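Local coordinates for protein tRNA-5-methyluridine(54) 2-sulfurtransferase (Pyrococcus horikoshii, PDB 3VRH) that catalyses the ATP-dependent 2-thiolation of 5-methyluridine 54 in the T loop of tRNA, using a [4Fe-4S] cluster and stabilising tRNAs of thermophiles against heat, at residues Asp158-Leu169 with Thr227-Asn236. Residues are numbered along the deposited sequence; the frame is centred on the assembly and turned at random.
Sequences DDEASFLLNNIL and TTLDMKGVLN
Ser162 and Met231 interlock where helix 157-169 meets helix 228-241. The helix segments cross at 106°, with axes 8.6 Å apart. The packing is knobs-into-holes in both directions. Ser162 fits among Thr228, Met231, Lys232 and Leu235, and its CB lies 3.7 Å from Met231 CB. With chi1 at 69°, Ser162 OG sits between its own backbone N and carbonyl carbon. There it faces the carbonyl oxygens of Asp158 and Asp159, one turn back, and either may take its proton. Met231 enters the hole formed by Ser162, Leu165, Asn166 and Leu169. Its chain bends at chi2 (-71°) and chi3, which lays the sulfur among leucine side chains. Met231 SD is 3.7 Å from Leu165 CG. The Met231 and Leu169 side chains reach toward each other tip to tip, with Met231 SD 3.6 Å from Leu169 CD1. Leu235 CD1 lies against the backbone of the other helix, 3.5 Å from Ser162 N. Leu165 CD2 also touches Val234 CG1. Leu165 and Met231 pack in turn on Leu165 and Leu238 of the second subunit, so this apolar patch continues into the homodimer interface.

At the other end, Lys232 runs extended past Ser162. Its NZ forms a salt bridge with Asp159 OD1 at 2.6 Å, nearly along the C-O axis. Glu201 gives NZ a second carboxylate, while Asn156 N binds Asp159 OD2. Asp159 also touches the bound bicine in the PP-loop pocket. The chemistry thus divides: leucines and a bent methionine join the helices near the dimer interface, and an ion pair probably helps orient the Asp159 carboxylate beside the pocket.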
loop_
_atom_site.group_PDB
_atom_site.type_symbol
_atom_site.label_atom_id
_atom_site.label_comp_id
_atom_site.label_asym_id
_atom_site.label_seq_id
_atom_site.Cartn_x
_atom_site.Cartn_y
_atom_site.Cartn_z
ATOM N N ASP A 158 -9.048 0.642 11.608
ATOM C CA ASP A 158 -8.077 -0.418 11.322
ATOM C C ASP A 158 -8.553 -1.388 10.244
ATOM O O ASP A 158 -7.763 -1.836 9.410
ATOM C CB ASP A 158 -7.674 -1.171 12.594
ATOM C CG ASP A 158 -6.991 -0.270 13.615
ATOM O OD1 ASP A 158 -7.679 0.332 14.457
ATOM O OD2 ASP A 158 -5.754 -0.157 13.581
ATOM N N ASP A 159 -9.841 -1.699 10.244
ATOM C CA ASP A 159 -10.411 -2.506 9.164
ATOM C C ASP A 159 -10.286 -1.832 7.809
ATOM O O ASP A 159 -9.822 -2.457 6.850
ATOM C CB ASP A 159 -11.874 -2.847 9.447
ATOM C CG ASP A 159 -12.034 -3.612 10.737
ATOM O OD1 ASP A 159 -11.223 -4.537 10.936
ATOM O OD2 ASP A 159 -12.915 -3.268 11.561
ATOM N N GLU A 160 -10.712 -0.570 7.717
ATOM C CA GLU A 160 -10.611 0.166 6.458
ATOM C C GLU A 160 -9.149 0.219 5.969
ATOM O O GLU A 160 -8.875 -0.028 4.801
ATOM C CB GLU A 160 -11.173 1.585 6.593
ATOM C CG GLU A 160 -11.155 2.419 5.275
ATOM C CD GLU A 160 -12.287 2.052 4.299
ATOM O OE1 GLU A 160 -12.804 0.916 4.380
ATOM O OE2 GLU A 160 -12.672 2.907 3.459
ATOM N N ALA A 161 -8.225 0.507 6.886
ATOM C CA ALA A 161 -6.812 0.643 6.550
ATOM C C ALA A 161 -6.233 -0.666 5.992
ATOM O O ALA A 161 -5.591 -0.670 4.936
ATOM C CB ALA A 161 -6.006 1.119 7.767
ATOM N N SER A 162 -6.485 -1.765 6.700
ATOM C CA SER A 162 -6.016 -3.087 6.291
ATOM C C SER A 162 -6.664 -3.584 4.993
ATOM O O SER A 162 -5.994 -4.178 4.151
ATOM C CB SER A 162 -6.236 -4.105 7.412
ATOM O OG SER A 162 -7.608 -4.353 7.580
ATOM N N PHE A 163 -7.963 -3.343 4.846
ATOM C CA PHE A 163 -8.677 -3.639 3.610
ATOM C C PHE A 163 -8.061 -2.838 2.476
ATOM O O PHE A 163 -7.810 -3.380 1.404
ATOM C CB PHE A 163 -10.190 -3.370 3.778
ATOM C CG PHE A 163 -10.906 -2.894 2.513
ATOM C CD1 PHE A 163 -11.661 -3.780 1.746
ATOM C CD2 PHE A 163 -10.875 -1.547 2.131
ATOM C CE1 PHE A 163 -12.338 -3.334 0.594
ATOM C CE2 PHE A 163 -11.526 -1.102 0.979
ATOM C CZ PHE A 163 -12.259 -1.996 0.213
ATOM N N LEU A 164 -7.816 -1.547 2.718
ATOM C CA LEU A 164 -7.143 -0.704 1.726
ATOM C C LEU A 164 -5.755 -1.236 1.328
ATOM O O LEU A 164 -5.463 -1.347 0.162
ATOM C CB LEU A 164 -7.011 0.744 2.185
ATOM C CG LEU A 164 -8.260 1.618 2.073
ATOM C CD1 LEU A 164 -7.995 3.008 2.643
ATOM C CD2 LEU A 164 -8.725 1.700 0.630
ATOM N N LEU A 165 -4.917 -1.553 2.304
ATOM C CA LEU A 165 -3.557 -2.021 2.022
ATOM C C LEU A 165 -3.593 -3.341 1.253
ATOM O O LEU A 165 -2.881 -3.530 0.272
ATOM C CB LEU A 165 -2.778 -2.193 3.326
ATOM C CG LEU A 165 -1.342 -2.679 3.159
ATOM C CD1 LEU A 165 -0.559 -1.687 2.286
ATOM C CD2 LEU A 165 -0.671 -2.868 4.508
ATOM N N ASN A 166 -4.465 -4.238 1.691
ATOM C CA ASN A 166 -4.631 -5.521 1.036
ATOM C C ASN A 166 -5.018 -5.347 -0.419
ATOM O O ASN A 166 -4.371 -5.891 -1.318
ATOM C CB ASN A 166 -5.679 -6.348 1.773
ATOM C CG ASN A 166 -5.936 -7.676 1.116
ATOM O OD1 ASN A 166 -5.210 -8.648 1.345
ATOM N ND2 ASN A 166 -6.973 -7.731 0.283
ATOM N N ASN A 167 -6.054 -4.561 -0.663
ATOM C CA ASN A 167 -6.533 -4.396 -2.027
ATOM C C ASN A 167 -5.560 -3.653 -2.942
ATOM O O ASN A 167 -5.593 -3.834 -4.149
ATOM C CB ASN A 167 -7.920 -3.755 -2.049
ATOM C CG ASN A 167 -9.011 -4.729 -1.632
ATOM O OD1 ASN A 167 -9.127 -5.822 -2.177
ATOM N ND2 ASN A 167 -9.792 -4.345 -0.649
ATOM N N ILE A 168 -4.687 -2.842 -2.360
ATOM C CA ILE A 168 -3.669 -2.147 -3.141
ATOM C C ILE A 168 -2.510 -3.070 -3.508
ATOM O O ILE A 168 -1.996 -3.018 -4.621
ATOM C CB ILE A 168 -3.160 -0.917 -2.389
ATOM C CG1 ILE A 168 -4.160 0.215 -2.547
ATOM C CG2 ILE A 168 -1.817 -0.461 -2.916
ATOM C CD1 ILE A 168 -4.204 1.130 -1.375
ATOM N N LEU A 169 -2.088 -3.897 -2.564
ATOM C CA LEU A 169 -1.093 -4.922 -2.860
ATOM C C LEU A 169 -1.528 -5.816 -4.017
ATOM O O LEU A 169 -0.695 -6.197 -4.843
ATOM C CB LEU A 169 -0.816 -5.781 -1.630
ATOM C CG LEU A 169 -0.026 -5.070 -0.536
ATOM C CD1 LEU A 169 -0.044 -5.895 0.739
ATOM C CD2 LEU A 169 1.408 -4.765 -1.011
ATOM N N THR A 227 -4.567 -12.819 6.608
ATOM C CA THR A 227 -4.174 -11.745 5.693
ATOM C C THR A 227 -4.488 -10.372 6.261
ATOM O O THR A 227 -3.603 -9.523 6.366
ATOM C CB THR A 227 -4.919 -11.838 4.370
ATOM O OG1 THR A 227 -4.914 -13.195 3.919
ATOM C CG2 THR A 227 -4.270 -10.933 3.334
ATOM N N THR A 228 -5.758 -10.147 6.603
ATOM C CA THR A 228 -6.161 -8.886 7.228
ATOM C C THR A 228 -5.318 -8.702 8.486
ATOM O O THR A 228 -4.800 -7.613 8.757
ATOM C CB THR A 228 -7.686 -8.855 7.607
ATOM O OG1 THR A 228 -7.880 -9.436 8.905
ATOM C CG2 THR A 228 -8.525 -9.603 6.582
ATOM N N LEU A 229 -5.175 -9.797 9.234
ATOM C CA LEU A 229 -4.335 -9.842 10.417
ATOM C C LEU A 229 -2.889 -9.515 10.075
ATOM O O LEU A 229 -2.195 -8.871 10.867
ATOM C CB LEU A 229 -4.419 -11.217 11.067
ATOM C CG LEU A 229 -5.745 -11.453 11.783
ATOM C CD1 LEU A 229 -5.743 -12.810 12.477
ATOM C CD2 LEU A 229 -6.007 -10.320 12.766
ATOM N N ASP A 230 -2.444 -9.955 8.895
ATOM C CA ASP A 230 -1.106 -9.624 8.413
ATOM C C ASP A 230 -1.025 -8.125 8.154
ATOM O O ASP A 230 -0.061 -7.475 8.562
ATOM C CB ASP A 230 -0.756 -10.393 7.126
ATOM C CG ASP A 230 -0.326 -11.828 7.391
ATOM O OD1 ASP A 230 -0.139 -12.191 8.572
ATOM O OD2 ASP A 230 -0.159 -12.589 6.413
ATOM N N MET A 231 -2.042 -7.585 7.478
ATOM C CA MET A 231 -2.079 -6.160 7.150
ATOM C C MET A 231 -2.173 -5.319 8.408
ATOM O O MET A 231 -1.519 -4.287 8.510
ATOM C CB MET A 231 -3.246 -5.834 6.220
ATOM C CG MET A 231 -3.295 -6.670 4.952
ATOM S SD MET A 231 -2.000 -6.300 3.733
ATOM C CE MET A 231 -0.735 -7.506 4.141
ATOM N N LYS A 232 -2.984 -5.754 9.365
ATOM C CA LYS A 232 -3.154 -4.980 10.584
ATOM C C LYS A 232 -1.838 -4.917 11.356
ATOM O O LYS A 232 -1.510 -3.876 11.927
ATOM C CB LYS A 232 -4.293 -5.523 11.461
ATOM C CG LYS A 232 -5.690 -5.213 10.925
ATOM C CD LYS A 232 -6.783 -5.902 11.717
ATOM C CE LYS A 232 -8.173 -5.410 11.265
ATOM N NZ LYS A 232 -9.271 -5.669 12.270
ATOM N N GLY A 233 -1.077 -6.016 11.339
ATOM C CA GLY A 233 0.187 -6.097 12.064
ATOM C C GLY A 233 1.247 -5.206 11.449
ATOM O O GLY A 233 1.976 -4.487 12.136
ATOM N N VAL A 234 1.324 -5.265 10.128
ATOM C CA VAL A 234 2.146 -4.345 9.354
ATOM C C VAL A 234 1.782 -2.888 9.662
ATOM O O VAL A 234 2.653 -2.059 9.931
ATOM C CB VAL A 234 1.950 -4.610 7.856
ATOM C CG1 VAL A 234 2.388 -3.431 7.041
ATOM C CG2 VAL A 234 2.697 -5.859 7.443
ATOM N N LEU A 235 0.486 -2.585 9.638
ATOM C CA LEU A 235 0.034 -1.216 9.858
ATOM C C LEU A 235 0.286 -0.769 11.292
ATOM O O LEU A 235 0.600 0.391 11.536
ATOM C CB LEU A 235 -1.445 -1.068 9.501
ATOM C CG LEU A 235 -1.756 -1.204 8.014
ATOM C CD1 LEU A 235 -3.234 -1.436 7.826
ATOM C CD2 LEU A 235 -1.334 0.048 7.292
ATOM N N ASN A 236 0.135 -1.693 12.237
ATOM C CA ASN A 236 0.462 -1.417 13.632
ATOM C C ASN A 236 1.956 -1.169 13.789
ATOM O O ASN A 236 2.362 -0.283 14.541
ATOM C CB ASN A 236 0.015 -2.558 14.552
ATOM C CG ASN A 236 -1.504 -2.673 14.647
ATOM O OD1 ASN A 236 -2.236 -1.782 14.215
ATOM N ND2 ASN A 236 -1.981 -3.778 15.222
#